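Local coordinates for protein putative acetyl transferase (Pyrococcus furiosus, PDB 1VKC) that probably transfers an acyl group, most likely acetyl from acetyl-CoA, to a still unidentified acceptor, at residues 37-41 with 42-46; 98-101 with 102-105; 130-133 with 134-138. All coordinates share one frame; numbering follows the deposited sequence.

Contact 1: residues 37-41 with 42-46; sequences FPISY and EEYEE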
loop_
_atom_site.group_PDB
_atom_site.type_symbol
_atom_site.label_atom_id
_atom_site.label_comp_id
_atom_site.label_asym_id
_atom_site.label_seq_id
_atom_site.Cartn_x
_atom_site.Cartn_y
_atom_site.Cartn_z
ATOM N N PHE A 37 -3.261 -4.293 -13.925
ATOM C CA PHE A 37 -2.739 -5.549 -14.482
ATOM C C PHE A 37 -2.331 -6.515 -13.386
ATOM O O PHE A 37 -1.825 -6.091 -12.349
ATOM C CB PHE A 37 -1.560 -5.287 -15.407
ATOM C CG PHE A 37 -1.964 -4.836 -16.782
ATOM C CD1 PHE A 37 -1.794 -5.679 -17.885
ATOM C CD2 PHE A 37 -2.524 -3.575 -16.978
ATOM C CE1 PHE A 37 -2.171 -5.265 -19.157
ATOM C CE2 PHE A 37 -2.905 -3.157 -18.241
ATOM C CZ PHE A 37 -2.728 -4.003 -19.338
ATOM N N PRO A 38 -2.525 -7.813 -13.622
ATOM C CA PRO A 38 -2.250 -8.834 -12.608
ATOM C C PRO A 38 -0.751 -9.106 -12.408
ATOM O O PRO A 38 -0.239 -10.155 -12.821
ATOM C CB PRO A 38 -2.985 -10.063 -13.154
ATOM C CG PRO A 38 -2.934 -9.897 -14.616
ATOM C CD PRO A 38 -3.015 -8.416 -14.880
ATOM N N ILE A 39 -0.070 -8.165 -11.753
ATOM C CA ILE A 39 1.348 -8.282 -11.457
ATOM C C ILE A 39 1.537 -8.549 -9.953
ATOM O O ILE A 39 0.692 -8.173 -9.159
ATOM C CB ILE A 39 2.105 -7.018 -11.913
ATOM C CG1 ILE A 39 1.553 -5.749 -11.248
ATOM C CG2 ILE A 39 2.015 -6.882 -13.447
ATOM C CD1 ILE A 39 2.467 -4.542 -11.362
ATOM N N SER A 40 2.635 -9.200 -9.580
ATOM C CA SER A 40 2.943 -9.432 -8.156
ATOM C C SER A 40 3.348 -8.119 -7.482
ATOM O O SER A 40 3.806 -7.184 -8.132
ATOM C CB SER A 40 4.071 -10.444 -8.010
ATOM O OG SER A 40 5.320 -9.872 -8.373
ATOM N N TYR A 41 3.185 -8.044 -6.171
ATOM C CA TYR A 41 3.590 -6.842 -5.468
ATOM C C TYR A 41 5.109 -6.643 -5.590
ATOM O O TYR A 41 5.583 -5.522 -5.732
ATOM C CB TYR A 41 3.137 -6.850 -4.000
ATOM C CG TYR A 41 3.439 -5.531 -3.335
ATOM C CD1 TYR A 41 2.680 -4.403 -3.624
ATOM C CD2 TYR A 41 4.509 -5.398 -2.457
ATOM C CE1 TYR A 41 2.976 -3.175 -3.056
ATOM C CE2 TYR A 41 4.804 -4.181 -1.875
ATOM C CZ TYR A 41 4.020 -3.069 -2.182
ATOM O OH TYR A 41 4.290 -1.860 -1.619
ATOM N N GLU A 42 5.873 -7.733 -5.559
ATOM C CA GLU A 42 7.307 -7.649 -5.752
ATOM C C GLU A 42 7.680 -7.080 -7.136
ATOM O O GLU A 42 8.615 -6.259 -7.238
ATOM C CB GLU A 42 7.974 -9.011 -5.567
ATOM C CG GLU A 42 9.499 -8.957 -5.650
ATOM C CD GLU A 42 10.106 -8.000 -4.634
ATOM O OE1 GLU A 42 10.798 -7.030 -5.057
ATOM O OE2 GLU A 42 9.878 -8.204 -3.410
ATOM N N GLU A 43 6.980 -7.538 -8.178
ATOM C CA GLU A 43 7.106 -6.964 -9.540
ATOM C C GLU A 43 6.772 -5.464 -9.521
ATOM O O GLU A 43 7.538 -4.647 -10.036
ATOM C CB GLU A 43 6.185 -7.694 -10.538
ATOM C CG GLU A 43 6.689 -9.067 -10.975
ATOM C CD GLU A 43 5.621 -9.965 -11.613
ATOM O OE1 GLU A 43 6.002 -11.018 -12.165
ATOM O OE2 GLU A 43 4.412 -9.646 -11.575
ATOM N N TYR A 44 5.635 -5.111 -8.912
ATOM C CA TYR A 44 5.214 -3.711 -8.832
ATOM C C TYR A 44 6.308 -2.856 -8.180
ATOM O O TYR A 44 6.741 -1.855 -8.727
ATOM C CB TYR A 44 3.889 -3.569 -8.073
ATOM C CG TYR A 44 3.626 -2.152 -7.628
ATOM C CD1 TYR A 44 3.759 -1.775 -6.286
ATOM C CD2 TYR A 44 3.310 -1.159 -8.561
ATOM C CE1 TYR A 44 3.534 -0.456 -5.882
ATOM C CE2 TYR A 44 3.084 0.141 -8.171
ATOM C CZ TYR A 44 3.200 0.494 -6.837
ATOM O OH TYR A 44 2.975 1.787 -6.485
ATOM N N GLU A 45 6.763 -3.279 -7.006
ATOM C CA GLU A 45 7.812 -2.573 -6.275
ATOM C C GLU A 45 9.068 -2.284 -7.116
ATOM O O GLU A 45 9.598 -1.165 -7.086
ATOM C CB GLU A 45 8.190 -3.400 -5.053
ATOM C CG GLU A 45 8.704 -2.625 -3.874
ATOM C CD GLU A 45 8.110 -3.129 -2.566
ATOM O OE1 GLU A 45 7.716 -2.284 -1.743
ATOM O OE2 GLU A 45 8.015 -4.376 -2.379
ATOM N N GLU A 46 9.546 -3.285 -7.852
ATOM C CA GLU A 46 10.790 -3.142 -8.651
ATOM C C GLU A 46 10.598 -2.158 -9.807
ATOM O O GLU A 46 11.476 -1.334 -10.081
ATOM C CB GLU A 46 11.241 -4.501 -9.208
ATOM C CG GLU A 46 11.768 -5.453 -8.134
ATOM C CD GLU A 46 12.038 -6.862 -8.646
ATOM O OE1 GLU A 46 11.982 -7.090 -9.886
ATOM O OE2 GLU A 46 12.304 -7.749 -7.797
#
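With OG of S40 turned in between its own backbone N and carbonyl carbon (chi1 73°), and the extended chain of E43 reaching back to meet it, the two side chains close a capping box at the start of helix 41-57. S40 is the N-cap: its OG accepts from the amide of E43, with N to OG at 2.9 Å. E43 returns the favour, its OE2 lying 2.7 Å from N of S40; that N-H arrives from above the carboxylate plane. The exchange is compact, since CG of E43 comes within 3.0 Å of OG of S40. Helical bonding starts at S40 itself, whose O takes Y44 N at 2.9 Å; E45 N to Y41 O follows.

The Y41 ring stands apart from the box, its CG anti to the backbone N (chi1 -174°), and lies between two side chains of the next turn. On one flank its CE1 meets CD1 of Y44 at 3.6 Å, the ring planes oblique at 42°. On the other, CE2 lies 3.3 Å from OE2 of E45, whose carboxylate is turned nearly perpendicular to the ring. Cutting Y41 back to an alanine is likely to open a gap beside the Y44 ring and to strip the E45 carboxylate of the ring it lies against. I39 CD1 comes in at the edge of the Y44 ring, 3.7 Å from CB of Y44.

The polar ends go to two copies of helix 20-31: Y44 OH bonds R28 O of its own chain, while E45 OE1 makes its salt bridge to R28 of the second subunit. Y32, just past that helix in the same chain, presents its ring to both tyrosines, edge-to-face with Y41, so this helix start is packed between its own helix 20-31 and that of the partner subunit.

Contact 2: residues 98-101 with 102-105; sequences EVVK and WARG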
loop_
_atom_site.group_PDB
_atom_site.type_symbol
_atom_site.label_atom_id
_atom_site.label_comp_id
_atom_site.label_asym_id
_atom_site.label_seq_id
_atom_site.Cartn_x
_atom_site.Cartn_y
_atom_site.Cartn_z
ATOM N N GLU A 98 0.141 14.466 -3.885
ATOM C CA GLU A 98 -0.395 13.435 -3.003
ATOM C C GLU A 98 -0.494 14.007 -1.592
ATOM O O GLU A 98 0.405 14.714 -1.135
ATOM C CB GLU A 98 0.502 12.167 -3.044
ATOM C CG GLU A 98 0.311 11.329 -4.310
ATOM C CD GLU A 98 1.395 10.266 -4.581
ATOM O OE1 GLU A 98 1.240 9.510 -5.577
ATOM O OE2 GLU A 98 2.393 10.155 -3.835
ATOM N N VAL A 99 -1.620 13.755 -0.928
ATOM C CA VAL A 99 -1.800 14.134 0.478
ATOM C C VAL A 99 -2.203 12.859 1.240
ATOM O O VAL A 99 -2.986 12.070 0.737
ATOM C CB VAL A 99 -2.856 15.243 0.627
ATOM C CG1 VAL A 99 -3.137 15.564 2.100
ATOM C CG2 VAL A 99 -2.421 16.504 -0.133
ATOM N N VAL A 100 -1.637 12.647 2.425
ATOM C CA VAL A 100 -1.936 11.431 3.198
ATOM C C VAL A 100 -3.394 11.430 3.619
ATOM O O VAL A 100 -3.971 12.471 3.853
ATOM C CB VAL A 100 -1.018 11.246 4.423
ATOM C CG1 VAL A 100 0.387 11.078 3.978
ATOM C CG2 VAL A 100 -1.162 12.414 5.429
ATOM N N LYS A 101 -3.982 10.239 3.689
ATOM C CA LYS A 101 -5.434 10.089 3.837
ATOM C C LYS A 101 -6.013 10.839 5.035
ATOM O O LYS A 101 -7.063 11.448 4.938
ATOM C CB LYS A 101 -5.819 8.608 3.878
ATOM C CG LYS A 101 -5.084 7.767 4.930
ATOM C CD LYS A 101 -5.507 6.300 4.850
ATOM C CE LYS A 101 -4.522 5.393 5.551
ATOM N NZ LYS A 101 -4.979 3.969 5.515
ATOM N N TRP A 102 -5.309 10.831 6.156
ATOM C CA TRP A 102 -5.826 11.498 7.364
ATOM C C TRP A 102 -5.595 13.016 7.391
ATOM O O TRP A 102 -6.100 13.696 8.284
ATOM C CB TRP A 102 -5.276 10.848 8.637
ATOM C CG TRP A 102 -3.843 10.568 8.591
ATOM C CD1 TRP A 102 -3.255 9.434 8.140
ATOM C CD2 TRP A 102 -2.790 11.428 9.019
ATOM N NE1 TRP A 102 -1.893 9.532 8.255
ATOM C CE2 TRP A 102 -1.579 10.749 8.797
ATOM C CE3 TRP A 102 -2.744 12.716 9.568
ATOM C CZ2 TRP A 102 -0.335 11.307 9.105
ATOM C CZ3 TRP A 102 -1.504 13.269 9.877
ATOM C CH2 TRP A 102 -0.320 12.564 9.645
ATOM N N ALA A 103 -4.854 13.552 6.419
ATOM C CA ALA A 103 -4.623 15.008 6.348
ATOM C C ALA A 103 -5.438 15.665 5.216
ATOM O O ALA A 103 -5.280 16.853 4.929
ATOM C CB ALA A 103 -3.143 15.286 6.169
ATOM N N ARG A 104 -6.311 14.892 4.587
ATOM C CA ARG A 104 -7.154 15.410 3.507
ATOM C C ARG A 104 -8.261 16.299 4.086
ATOM O O ARG A 104 -8.725 16.071 5.200
ATOM C CB ARG A 104 -7.698 14.255 2.646
ATOM C CG ARG A 104 -6.624 13.661 1.691
ATOM C CD ARG A 104 -6.950 12.289 1.116
ATOM N NE ARG A 104 -5.780 11.654 0.480
ATOM C CZ ARG A 104 -5.608 10.328 0.326
ATOM N NH1 ARG A 104 -4.500 9.862 -0.257
ATOM N NH2 ARG A 104 -6.527 9.456 0.753
ATOM N N GLY A 105 -8.631 17.352 3.354
ATOM C CA GLY A 105 -9.684 18.278 3.798
ATOM C C GLY A 105 -9.193 19.456 4.627
ATOM O O GLY A 105 -9.994 20.114 5.315
HETATM O O HOH W 1 -3.627 12.158 -2.560
#
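V100 and W102 lie side by side on the tight flank of this turn. W102 carries CG between its backbone N and carbonyl carbon (chi1 45°), which swings the indole back under the valine: CG2 of V100 sits over the centre of the six-membered ring, 4.0 Å from its centroid, in a CH-pi contact. The same methyl touches CB of A103 at 3.6 Å, and A103 N closes the turn on V100 O at 2.9 Å. CG1 of V99 adds a looser apolar touch on the same CB of A103. L74 of strand 73-83 backs W102 and A103, while I108 of helix 108-122 meets V99 and A103.

This is where strand 90-99 runs out into the loop before helix 108-122, the GNAT segment whose R-x-x-G-x-G signature starts at R104 and which in relatives wraps the pyrophosphate of acetyl-CoA.

The other flank is more open and more weakly bonded. R104 is exposed, yet its chain, extended from CG to NE, runs back along the loop until NE and NH1 both lie close to V99 O, at 2.8 and 2.9 Å. Both bonds are weak, bent to little more than 120°. One guanidinium face lies over CA of K101, and NH2 comes within 3.3 Å of its CB. Water 1 bridges the same end, accepting from V99 N at 3.0 Å and, weakly, from NH1 of R104. K101 sends its amine away from all this, to the carbonyl O and the ring of Y32 in the second subunit.

Contact 3: residues 130-133 with 134-138; sequences LRVE and IDNPA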
loop_
_atom_site.group_PDB
_atom_site.type_symbol
_atom_site.label_atom_id
_atom_site.label_comp_id
_atom_site.label_asym_id
_atom_site.label_seq_id
_atom_site.Cartn_x
_atom_site.Cartn_y
_atom_site.Cartn_z
ATOM N N LEU A 130 -0.351 18.716 -16.419
ATOM C CA LEU A 130 -0.375 17.444 -15.693
ATOM C C LEU A 130 -1.374 16.472 -16.325
ATOM O O LEU A 130 -2.198 16.854 -17.155
ATOM C CB LEU A 130 -0.653 17.680 -14.197
ATOM C CG LEU A 130 -1.941 18.516 -13.942
ATOM C CD1 LEU A 130 -3.137 17.580 -13.804
ATOM C CD2 LEU A 130 -1.852 19.419 -12.759
ATOM N N ARG A 131 -1.256 15.213 -15.939
ATOM C CA ARG A 131 -2.122 14.167 -16.420
ATOM C C ARG A 131 -3.103 13.839 -15.326
ATOM O O ARG A 131 -2.691 13.654 -14.167
ATOM C CB ARG A 131 -1.301 12.926 -16.805
ATOM C CG ARG A 131 -2.082 11.648 -16.933
ATOM C CD ARG A 131 -1.237 10.451 -17.357
ATOM N NE ARG A 131 -2.060 9.246 -17.351
ATOM C CZ ARG A 131 -1.744 8.115 -17.942
ATOM N NH1 ARG A 131 -0.600 7.988 -18.621
ATOM N NH2 ARG A 131 -2.586 7.085 -17.853
ATOM N N VAL A 132 -4.385 13.753 -15.686
ATOM C CA VAL A 132 -5.441 13.309 -14.774
ATOM C C VAL A 132 -6.244 12.191 -15.424
ATOM O O VAL A 132 -6.603 12.264 -16.603
ATOM C CB VAL A 132 -6.381 14.483 -14.327
ATOM C CG1 VAL A 132 -7.120 15.105 -15.514
ATOM C CG2 VAL A 132 -7.374 13.998 -13.258
ATOM N N GLU A 133 -6.536 11.155 -14.655
ATOM C CA GLU A 133 -7.298 10.030 -15.191
ATOM C C GLU A 133 -8.720 10.453 -15.479
ATOM O O GLU A 133 -9.306 11.227 -14.754
ATOM C CB GLU A 133 -7.227 8.804 -14.267
ATOM C CG GLU A 133 -5.808 8.349 -13.948
ATOM C CD GLU A 133 -4.887 8.314 -15.175
ATOM O OE1 GLU A 133 -5.088 7.456 -16.033
ATOM O OE2 GLU A 133 -3.946 9.135 -15.253
ATOM N N ILE A 134 -9.270 9.910 -16.560
ATOM C CA ILE A 134 -10.412 10.511 -17.240
ATOM C C ILE A 134 -11.747 10.495 -16.458
ATOM O O ILE A 134 -12.575 11.406 -16.613
ATOM C CB ILE A 134 -10.552 9.859 -18.658
ATOM C CG1 ILE A 134 -11.212 10.806 -19.638
ATOM C CG2 ILE A 134 -11.247 8.514 -18.576
ATOM C CD1 ILE A 134 -10.976 10.410 -21.100
ATOM N N ASP A 135 -11.954 9.491 -15.619
ATOM C CA ASP A 135 -13.164 9.454 -14.799
ATOM C C ASP A 135 -12.857 9.748 -13.320
ATOM O O ASP A 135 -13.723 9.582 -12.447
ATOM C CB ASP A 135 -13.903 8.116 -15.003
ATOM C CG ASP A 135 -14.586 8.024 -16.382
ATOM O OD1 ASP A 135 -15.158 9.044 -16.829
ATOM O OD2 ASP A 135 -14.613 6.976 -17.086
ATOM N N ASN A 136 -11.625 10.200 -13.055
ATOM C CA ASN A 136 -11.219 10.657 -11.739
ATOM C C ASN A 136 -12.015 11.926 -11.404
ATOM O O ASN A 136 -12.126 12.820 -12.243
ATOM C CB ASN A 136 -9.710 10.937 -11.727
ATOM C CG ASN A 136 -9.161 11.318 -10.335
ATOM O OD1 ASN A 136 -9.886 11.776 -9.457
ATOM N ND2 ASN A 136 -7.854 11.160 -10.164
ATOM N N PRO A 137 -12.608 11.989 -10.205
ATOM C CA PRO A 137 -13.254 13.218 -9.722
ATOM C C PRO A 137 -12.312 14.433 -9.634
ATOM O O PRO A 137 -12.773 15.566 -9.634
ATOM C CB PRO A 137 -13.742 12.827 -8.317
ATOM C CG PRO A 137 -13.858 11.358 -8.346
ATOM C CD PRO A 137 -12.760 10.880 -9.241
ATOM N N ALA A 138 -11.009 14.186 -9.534
ATOM C CA ALA A 138 -9.998 15.256 -9.530
ATOM C C ALA A 138 -10.050 16.159 -10.767
ATOM O O ALA A 138 -9.558 17.284 -10.724
ATOM C CB ALA A 138 -8.597 14.667 -9.374
HETATM O O HOH W 2 -5.582 11.245 -11.634
#
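N136 and E133 meet across a type I beta turn, E133 to N136, in the loop that carries the chain from strand 128-130 to helix 138-144, the strand-to-helix passage late in the GNAT fold. The turn is closed by N136 N bonding to E133 O at 3.1 Å.

The N136 side chain knits the loop together. Its CB presses on the turn itself, 3.1 Å from E133 O, and lies 4.1 Å from CB of E133. A touch of the same CB on CG2 of V132 is less certain, because that valine was modelled in two conformers. CG then stands anti to the backbone N (chi1 -175°), and this carries the amide away from the turn towards the start of the helix. There the two ends of the amide part company. OD1 accepts from A138 N at 2.7 Å, an Asx turn that caps the first residues of helix 138-144; here the donor is above the carbonyl plane. ND2 looks back along the chain and gives one of its hydrogens to water 2, at 2.7 Å, which also accepts from E133 N. Both ends of the amide are thus taken, which fixes its rotation and leaves little doubt which end is oxygen.

E133 itself bends at chi2 so that its carboxylate turns back to R131, on the strand side of the turn. The guanidinium grips it side-on with two nitrogens, in a salt bridge on the surface of the subunit. NE goes to the syn lone pair of OE2 at 2.8 Å, tilted 19° from the guanidinium plane, while NH2 reaches OE1 almost straight, at 172°, with the oxygen lying in that plane.

In the fold
All three are local turns at the ends of helices or strands. Contacts 2 and 3 follow the neighbouring parallel strands 90-99 and 128-130, their centres about 17 Å apart and nearest atoms about 10 Å. In GNAT enzymes these strands splay to admit acetyl-CoA, so both contacts probably border the cofactor cleft, contact 2 through the loop that in relatives holds the pyrophosphate. Contact 1 lies farther out, its centre about 25 Å from contact 2 and 23 Å from contact 3. Across the dimer contacts 1 and 2 meet directly: I39 O of one subunit accepts from W102 NE1 of the other, a bond that is weak in the reciprocal pair, and P38 packs on the same indole.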